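Local coordinates for protein ATP12 ATPase (Paracoccus denitrificans, PDB 2R31) that probably acts as a chaperone in the assembly of the F1 part of ATP synthase, at residues Ser74-Ala83 / Leu161-Leu169; Thr99-Asp107 / Ala117-Asp125. One frame throughout, in Å; residues are numbered along the deposited sequence. Where two conformers were deposited one is given.

Interaction 1 of 2, residues Ser74-Ala83 / Leu161-Leu169; sequences SANSAIEKVA and LDPFGLTAL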
loop_
_atom_site.group_PDB
_atom_site.type_symbol
_atom_site.label_atom_id
_atom_site.label_comp_id
_atom_site.label_asym_id
_atom_site.label_seq_id
_atom_site.Cartn_x
_atom_site.Cartn_y
_atom_site.Cartn_z
ATOM N N SER A 74 6.751 -2.788 7.617
ATOM C CA SER A 74 6.390 -3.396 6.335
ATOM C C SER A 74 7.172 -4.653 6.051
ATOM O O SER A 74 6.622 -5.639 5.562
ATOM C CB SER A 74 6.637 -2.348 5.235
ATOM O OG SER A 74 5.867 -1.223 5.283
ATOM N N ALA A 75 8.467 -4.663 6.359
ATOM C CA ALA A 75 9.274 -5.859 6.143
ATOM C C ALA A 75 8.838 -6.995 7.041
ATOM O O ALA A 75 8.792 -8.158 6.606
ATOM C CB ALA A 75 10.742 -5.535 6.348
ATOM N N ASN A 76 8.507 -6.701 8.297
ATOM C CA ASN A 76 8.001 -7.732 9.202
ATOM C C ASN A 76 6.750 -8.353 8.611
ATOM O O ASN A 76 6.536 -9.574 8.649
ATOM C CB ASN A 76 7.700 -7.140 10.573
ATOM C CG ASN A 76 8.929 -6.813 11.385
ATOM O OD1 ASN A 76 10.010 -7.334 11.153
ATOM N ND2 ASN A 76 8.707 -5.960 12.406
ATOM N N SER A 77 5.833 -7.547 8.067
ATOM C CA SER A 77 4.606 -8.074 7.443
ATOM C C SER A 77 4.908 -8.883 6.202
ATOM O O SER A 77 4.323 -9.919 5.959
ATOM C CB SER A 77 3.664 -6.918 7.153
ATOM O OG SER A 77 2.493 -7.417 6.540
ATOM N N ALA A 78 5.846 -8.401 5.388
ATOM C CA ALA A 78 6.220 -9.161 4.199
ATOM C C ALA A 78 6.665 -10.565 4.586
ATOM O O ALA A 78 6.289 -11.570 3.979
ATOM C CB ALA A 78 7.326 -8.454 3.426
ATOM N N ILE A 79 7.531 -10.668 5.587
ATOM C CA ILE A 79 8.128 -11.940 5.967
ATOM C C ILE A 79 7.136 -12.805 6.714
ATOM O O ILE A 79 7.031 -14.029 6.425
ATOM C CB ILE A 79 9.417 -11.685 6.781
ATOM C CG1 ILE A 79 10.471 -11.026 5.911
ATOM C CG2 ILE A 79 9.946 -13.002 7.405
ATOM C CD1 ILE A 79 11.559 -10.285 6.654
ATOM N N GLU A 80 6.402 -12.264 7.681
ATOM C CA GLU A 80 5.563 -13.056 8.558
ATOM C C GLU A 80 4.181 -13.355 7.968
ATOM O O GLU A 80 3.601 -14.406 8.316
ATOM C CB GLU A 80 5.330 -12.373 9.901
ATOM C CG GLU A 80 6.643 -12.242 10.686
ATOM C CD GLU A 80 6.469 -11.909 12.110
ATOM O OE1 GLU A 80 5.384 -11.455 12.551
ATOM O OE2 GLU A 80 7.364 -12.133 12.949
ATOM N N LYS A 81 3.643 -12.472 7.144
ATOM C CA LYS A 81 2.263 -12.522 6.662
ATOM C C LYS A 81 2.153 -12.707 5.168
ATOM O O LYS A 81 1.498 -13.621 4.703
ATOM C CB LYS A 81 1.490 -11.305 7.160
ATOM C CG LYS A 81 1.460 -11.118 8.656
ATOM C CD LYS A 81 1.018 -9.890 9.369
ATOM C CE LYS A 81 1.394 -8.541 8.850
ATOM N NZ LYS A 81 0.545 -7.391 9.207
ATOM N N VAL A 82 2.762 -11.838 4.382
ATOM C CA VAL A 82 2.474 -11.836 2.950
ATOM C C VAL A 82 3.223 -12.903 2.186
ATOM O O VAL A 82 2.588 -13.683 1.462
ATOM C CB VAL A 82 2.716 -10.448 2.326
ATOM C CG1 VAL A 82 2.472 -10.500 0.845
ATOM C CG2 VAL A 82 1.867 -9.402 3.047
ATOM N N ALA A 83 4.522 -13.033 2.359
ATOM C CA ALA A 83 5.240 -14.069 1.644
ATOM C C ALA A 83 4.706 -15.472 1.968
ATOM O O ALA A 83 4.475 -16.245 1.016
ATOM C CB ALA A 83 6.773 -14.022 1.882
ATOM N N LEU A 161 3.691 -10.050 -9.099
ATOM C CA LEU A 161 4.562 -9.270 -8.215
ATOM C C LEU A 161 5.430 -10.190 -7.376
ATOM O O LEU A 161 5.083 -11.311 -7.077
ATOM C CB LEU A 161 3.703 -8.416 -7.300
ATOM C CG LEU A 161 2.906 -7.343 -8.053
ATOM C CD1 LEU A 161 1.976 -6.624 -7.078
ATOM C CD2 LEU A 161 3.808 -6.366 -8.734
ATOM N N ASP A 162 6.552 -9.640 -6.942
ATOM C CA ASP A 162 7.353 -10.303 -5.960
ATOM C C ASP A 162 6.729 -10.079 -4.570
ATOM O O ASP A 162 5.821 -9.287 -4.392
ATOM C CB ASP A 162 8.810 -9.880 -6.019
ATOM C CG ASP A 162 9.140 -8.396 -5.899
ATOM O OD1 ASP A 162 8.301 -7.669 -5.388
ATOM O OD2 ASP A 162 10.247 -7.996 -6.325
ATOM N N PRO A 163 7.114 -10.844 -3.544
ATOM C CA PRO A 163 6.431 -10.756 -2.256
ATOM C C PRO A 163 6.530 -9.417 -1.546
ATOM O O PRO A 163 5.530 -8.959 -0.936
ATOM C CB PRO A 163 7.129 -11.880 -1.405
ATOM C CG PRO A 163 7.505 -12.838 -2.491
ATOM C CD PRO A 163 8.042 -12.012 -3.644
ATOM N N PHE A 164 7.683 -8.737 -1.595
ATOM C CA PHE A 164 7.769 -7.439 -0.964
ATOM C C PHE A 164 6.979 -6.405 -1.773
ATOM O O PHE A 164 6.372 -5.495 -1.176
ATOM C CB PHE A 164 9.241 -7.013 -0.788
ATOM C CG PHE A 164 9.915 -7.598 0.442
ATOM C CD1 PHE A 164 10.027 -8.972 0.631
ATOM C CD2 PHE A 164 10.401 -6.779 1.429
ATOM C CE1 PHE A 164 10.616 -9.498 1.750
ATOM C CE2 PHE A 164 10.996 -7.278 2.561
ATOM C CZ PHE A 164 11.093 -8.638 2.722
ATOM N N GLY A 165 6.917 -6.547 -3.081
ATOM C CA GLY A 165 6.102 -5.676 -3.892
ATOM C C GLY A 165 4.611 -5.855 -3.620
ATOM O O GLY A 165 3.859 -4.872 -3.562
ATOM N N LEU A 166 4.179 -7.104 -3.437
ATOM C CA LEU A 166 2.792 -7.362 -3.079
ATOM C C LEU A 166 2.438 -6.740 -1.730
ATOM O O LEU A 166 1.348 -6.215 -1.529
ATOM C CB LEU A 166 2.557 -8.896 -3.057
ATOM C CG LEU A 166 1.102 -9.324 -2.897
ATOM C CD1 LEU A 166 0.257 -8.935 -4.091
ATOM C CD2 LEU A 166 0.996 -10.834 -2.657
ATOM N N THR A 167 3.403 -6.813 -0.792
ATOM C CA THR A 167 3.230 -6.193 0.526
ATOM C C THR A 167 2.998 -4.694 0.369
ATOM O O THR A 167 2.097 -4.143 0.989
ATOM C CB THR A 167 4.441 -6.478 1.410
ATOM O OG1 THR A 167 4.588 -7.900 1.572
ATOM C CG2 THR A 167 4.255 -5.862 2.791
ATOM N N ALA A 168 3.813 -4.041 -0.449
ATOM C CA ALA A 168 3.663 -2.608 -0.698
ATOM C C ALA A 168 2.295 -2.293 -1.342
ATOM O O ALA A 168 1.623 -1.331 -0.990
ATOM C CB ALA A 168 4.762 -2.096 -1.598
ATOM N N LEU A 169 1.889 -3.109 -2.330
ATOM C CA LEU A 169 0.613 -2.884 -3.009
ATOM C C LEU A 169 -0.545 -2.905 -2.035
ATOM O O LEU A 169 -1.539 -2.186 -2.210
ATOM C CB LEU A 169 0.418 -3.917 -4.126
ATOM C CG LEU A 169 -0.887 -3.797 -4.883
ATOM C CD1 LEU A 169 -0.970 -2.484 -5.659
ATOM C CD2 LEU A 169 -1.108 -4.975 -5.823
#
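Ala-78 and Thr-167 meet where two helices cross; the axes of their segments 74-82 and 163-169 come within 9.2 Å of each other at 113°. The apolar contacts fall into two patches. In the first, the methyl of Ala-78 sits over the centre of the Phe-164 ring, a CH-pi contact with CB 3.7 Å from the ring centroid and only 5° off the normal. The benzyl group gets there because CG lies beside the backbone N and anti to the carbonyl carbon (chi1 -83°), which swings the ring out across helix 74-82. Ile-79 CG1 comes within 4.0 Å of Phe-164 CZ, while the small side chain of Ala-75 lies near CE2. In the second patch Val-82 CG1 meets Leu-166 CD2 at 3.8 Å, and the methyl of Ala-83 touches Pro-163 CB.

Between these patches lies a polar atom. Thr-167 OG1 packs 3.3 Å from both Ala-78 CA and Val-82 CB, and its hydrogen-bonding need is met within its own helix: it donates to Pro-163 O at 2.9 Å. That carbonyl also accepts from Thr-167 N, on the opposite face of its plane. A beta-branched threonine can thus present its methyl, CG2, to Ser-74 O while its hydroxyl turns back on the helix.

At the start of the second helix, Asp-162 OD1 accepts from Gly-165 N and also forms a salt bridge with Arg-238. Phe-86 and Val-89 of helix 86-95 also touch Leu-166. The whole is a steeply crossed helix pair, with Asp-162 as the N-cap of one partner.

Interaction 2 of 2, residues Thr99-Asp107 / Ala117-Asp125; sequences TDLLSYRAD and AEGWDPLID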
loop_
_atom_site.group_PDB
_atom_site.type_symbol
_atom_site.label_atom_id
_atom_site.label_comp_id
_atom_site.label_asym_id
_atom_site.label_seq_id
_atom_site.Cartn_x
_atom_site.Cartn_y
_atom_site.Cartn_z
ATOM N N THR A 99 -14.642 -5.119 -7.318
ATOM C CA THR A 99 -15.215 -4.288 -6.287
ATOM C C THR A 99 -14.440 -2.984 -6.211
ATOM O O THR A 99 -13.997 -2.556 -5.138
ATOM C CB THR A 99 -15.188 -4.983 -4.894
ATOM O OG1 THR A 99 -13.838 -5.216 -4.450
ATOM C CG2 THR A 99 -15.925 -6.312 -4.853
ATOM N N ASP A 100 -14.199 -2.355 -7.375
ATOM C CA ASP A 100 -13.292 -1.241 -7.404
ATOM C C ASP A 100 -14.028 0.074 -7.163
ATOM O O ASP A 100 -15.032 0.349 -7.840
ATOM C CB ASP A 100 -12.537 -1.207 -8.762
ATOM C CG ASP A 100 -11.254 -0.410 -8.659
ATOM O OD1 ASP A 100 -11.337 0.841 -8.500
ATOM O OD2 ASP A 100 -10.178 -1.055 -8.719
ATOM N N LEU A 101 -13.495 0.923 -6.281
ATOM C CA LEU A 101 -14.031 2.265 -6.075
ATOM C C LEU A 101 -14.374 2.959 -7.400
ATOM O O LEU A 101 -15.380 3.656 -7.506
ATOM C CB LEU A 101 -12.968 3.085 -5.329
ATOM C CG LEU A 101 -13.378 4.482 -4.896
ATOM C CD1 LEU A 101 -14.281 4.424 -3.655
ATOM C CD2 LEU A 101 -12.138 5.338 -4.601
ATOM N N LEU A 102 -13.485 2.828 -8.388
ATOM C CA LEU A 102 -13.608 3.604 -9.611
ATOM C C LEU A 102 -14.778 3.130 -10.481
ATOM O O LEU A 102 -15.175 3.863 -11.420
ATOM C CB LEU A 102 -12.344 3.600 -10.428
ATOM C CG LEU A 102 -11.037 3.949 -9.736
ATOM C CD1 LEU A 102 -9.967 4.199 -10.803
ATOM C CD2 LEU A 102 -11.133 5.166 -8.810
ATOM N N SER A 103 -15.294 1.933 -10.231
ATOM C CA SER A 103 -16.442 1.382 -10.984
ATOM C C SER A 103 -17.772 1.811 -10.413
ATOM O O SER A 103 -18.767 1.779 -11.142
ATOM C CB SER A 103 -16.443 -0.161 -10.953
ATOM O OG SER A 103 -15.415 -0.709 -11.729
ATOM N N TYR A 104 -17.859 2.194 -9.161
ATOM C CA TYR A 104 -19.147 2.364 -8.455
ATOM C C TYR A 104 -19.448 3.845 -8.322
ATOM O O TYR A 104 -19.137 4.487 -7.289
ATOM C CB TYR A 104 -19.137 1.560 -7.100
ATOM C CG TYR A 104 -19.287 0.127 -7.548
ATOM C CD1 TYR A 104 -20.562 -0.372 -7.825
ATOM C CD2 TYR A 104 -18.224 -0.711 -7.740
ATOM C CE1 TYR A 104 -20.767 -1.666 -8.261
ATOM C CE2 TYR A 104 -18.386 -1.999 -8.173
ATOM C CZ TYR A 104 -19.662 -2.487 -8.430
ATOM O OH TYR A 104 -19.844 -3.798 -8.873
ATOM N N ARG A 105 -20.041 4.430 -9.342
ATOM C CA ARG A 105 -20.299 5.888 -9.421
ATOM C C ARG A 105 -21.559 6.219 -8.670
ATOM O O ARG A 105 -22.433 5.352 -8.472
ATOM C CB ARG A 105 -20.419 6.308 -10.907
ATOM C CG ARG A 105 -19.317 5.921 -11.872
ATOM C CD ARG A 105 -18.004 6.539 -11.570
ATOM N NE ARG A 105 -16.806 6.059 -12.238
ATOM C CZ ARG A 105 -16.296 6.547 -13.362
ATOM N NH1 ARG A 105 -16.910 7.544 -13.976
ATOM N NH2 ARG A 105 -15.161 6.007 -13.828
ATOM N N ALA A 106 -21.684 7.455 -8.228
ATOM C CA ALA A 106 -22.990 7.982 -7.829
ATOM C C ALA A 106 -23.982 7.994 -8.981
ATOM O O ALA A 106 -23.703 8.085 -10.186
ATOM C CB ALA A 106 -22.780 9.386 -7.292
ATOM N N ASP A 107 -25.214 8.024 -8.626
ATOM C CA ASP A 107 -26.178 8.374 -9.668
ATOM C C ASP A 107 -26.732 9.793 -9.476
ATOM O O ASP A 107 -27.554 10.161 -10.301
ATOM C CB ASP A 107 -27.214 7.259 -9.779
ATOM C CG ASP A 107 -28.128 7.163 -8.591
ATOM O OD1 ASP A 107 -28.022 7.970 -7.666
ATOM O OD2 ASP A 107 -28.911 6.213 -8.626
ATOM N N ALA A 117 -16.334 11.320 -12.912
ATOM C CA ALA A 117 -15.879 10.994 -14.249
ATOM C C ALA A 117 -14.600 11.715 -14.559
ATOM O O ALA A 117 -13.642 11.141 -15.121
ATOM C CB ALA A 117 -16.983 11.331 -15.253
ATOM N N GLU A 118 -14.526 13.021 -14.200
ATOM C CA GLU A 118 -13.309 13.791 -14.504
ATOM C C GLU A 118 -12.073 13.178 -13.885
ATOM O O GLU A 118 -11.004 13.119 -14.507
ATOM C CB GLU A 118 -13.461 15.236 -14.008
ATOM C CG GLU A 118 -12.254 16.123 -14.262
ATOM C CD GLU A 118 -12.265 17.474 -13.603
ATOM O OE1 GLU A 118 -12.943 17.707 -12.577
ATOM O OE2 GLU A 118 -11.551 18.335 -14.116
ATOM N N GLY A 119 -12.228 12.757 -12.635
ATOM C CA GLY A 119 -11.065 12.208 -11.938
ATOM C C GLY A 119 -10.748 10.774 -12.295
ATOM O O GLY A 119 -9.603 10.350 -12.375
ATOM N N TRP A 120 -11.794 9.958 -12.447
ATOM C CA TRP A 120 -11.639 8.514 -12.527
ATOM C C TRP A 120 -11.612 7.938 -13.930
ATOM O O TRP A 120 -10.961 6.909 -14.166
ATOM C CB TRP A 120 -12.748 7.814 -11.729
ATOM C CG TRP A 120 -12.698 8.105 -10.246
ATOM C CD1 TRP A 120 -11.654 8.660 -9.533
ATOM C CD2 TRP A 120 -13.730 7.832 -9.295
ATOM N NE1 TRP A 120 -11.992 8.735 -8.220
ATOM C CE2 TRP A 120 -13.235 8.252 -8.045
ATOM C CE3 TRP A 120 -14.986 7.281 -9.372
ATOM C CZ2 TRP A 120 -14.001 8.139 -6.868
ATOM C CZ3 TRP A 120 -15.731 7.169 -8.213
ATOM C CH2 TRP A 120 -15.260 7.592 -6.971
ATOM N N ASP A 121 -12.289 8.566 -14.887
ATOM C CA ASP A 121 -12.272 8.021 -16.250
ATOM C C ASP A 121 -10.842 7.927 -16.800
ATOM O O ASP A 121 -10.547 6.942 -17.479
ATOM C CB ASP A 121 -13.175 8.815 -17.179
ATOM C CG ASP A 121 -14.656 8.628 -16.981
ATOM O OD1 ASP A 121 -15.061 7.763 -16.183
ATOM O OD2 ASP A 121 -15.437 9.390 -17.600
ATOM N N PRO A 122 -9.927 8.866 -16.544
ATOM C CA PRO A 122 -8.557 8.678 -17.055
ATOM C C PRO A 122 -7.892 7.448 -16.504
ATOM O O PRO A 122 -7.052 6.840 -17.178
ATOM C CB PRO A 122 -7.855 9.956 -16.634
ATOM C CG PRO A 122 -8.950 10.994 -16.591
ATOM C CD PRO A 122 -10.104 10.242 -16.008
ATOM N N LEU A 123 -8.183 7.059 -15.266
ATOM C CA LEU A 123 -7.597 5.894 -14.652
ATOM C C LEU A 123 -8.192 4.598 -15.175
ATOM O O LEU A 123 -7.474 3.618 -15.390
ATOM C CB LEU A 123 -7.651 5.990 -13.105
ATOM C CG LEU A 123 -6.362 6.805 -12.715
ATOM C CD1 LEU A 123 -6.491 8.232 -12.903
ATOM C CD2 LEU A 123 -5.415 5.858 -12.175
ATOM N N ILE A 124 -9.503 4.595 -15.405
ATOM C CA ILE A 124 -10.139 3.493 -16.114
ATOM C C ILE A 124 -9.478 3.331 -17.492
ATOM O O ILE A 124 -9.189 2.195 -17.921
ATOM C CB ILE A 124 -11.666 3.690 -16.200
ATOM C CG1 ILE A 124 -12.367 3.705 -14.814
ATOM C CG2 ILE A 124 -12.368 2.704 -17.150
ATOM C CD1 ILE A 124 -12.306 2.387 -14.072
ATOM N N ASP A 125 -9.282 4.417 -18.201
ATOM C CA ASP A 125 -8.723 4.360 -19.549
ATOM C C ASP A 125 -7.285 3.867 -19.505
ATOM O O ASP A 125 -6.857 3.083 -20.353
ATOM C CB ASP A 125 -8.785 5.709 -20.260
ATOM C CG ASP A 125 -10.166 6.256 -20.559
ATOM O OD1 ASP A 125 -11.148 5.480 -20.471
ATOM O OD2 ASP A 125 -10.264 7.455 -20.893
#
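Asp-121 OD1 is gripped end-on by Arg-105, whose NH1 and NH2 each lie 2.9 Å from this one oxygen in a salt bridge. The oxygen lies in the guanidinium plane, but the carboxylate is turned 32° from it, and the other oxygen, OD2, binds a Tris molecule probably carried over from crystallisation. On another edge of the same guanidinium, NE donates to Leu-102 O at 2.9 Å (165° at the hydrogen), and NH2 reaches that oxygen at 3.2 Å. Four bonds therefore fix the rotation of the group. A bend at chi2 (-64°) folds the arginine back toward this carbonyl, and arginine suits the place because its N-H groups point along two edges and serve both acceptors.

Trp-120 packs alongside the arginine. Arg-105 NE lies at the edge of the indole, 3.6 Å from CE3, whereas Leu-102 CD2 sits over the five-membered ring, 3.5 Å from its centroid in a CH-pi contact. The indole NE1 is hydrogen-bonded to Leu-198 O. Branched Leu-102 also sends CD1 to Leu-123 CB, 3.7 Å away, and its CB meets Ile-124 CD1. The contact packs the first strand of a beta-alpha-beta unit, 104-105, 110-130 and 138-139, and the turn before it against the connecting helix.

From the N terminus, the chain passes the small antiparallel sheet and helix 47-58 before reaching helix 70-82, the first partner of interaction 1. Helix 86-95 follows, and then the turn and short strand of 99-107. Interaction 2 closes soon afterwards, a short loop in which helix 110-130 folds back on that strand. The chain goes on through strand 138-139 and helix 148-159, and residues 161-169 return to helix 70-82 to complete interaction 1. The smaller loop thus lies wholly within the larger one. Their centres are about 28 Å apart and they do not touch: one contact crosses two helices about 10 Å from the centre of the chain, the other joins strand and helix within the beta-alpha-beta unit, about 20 Å from it.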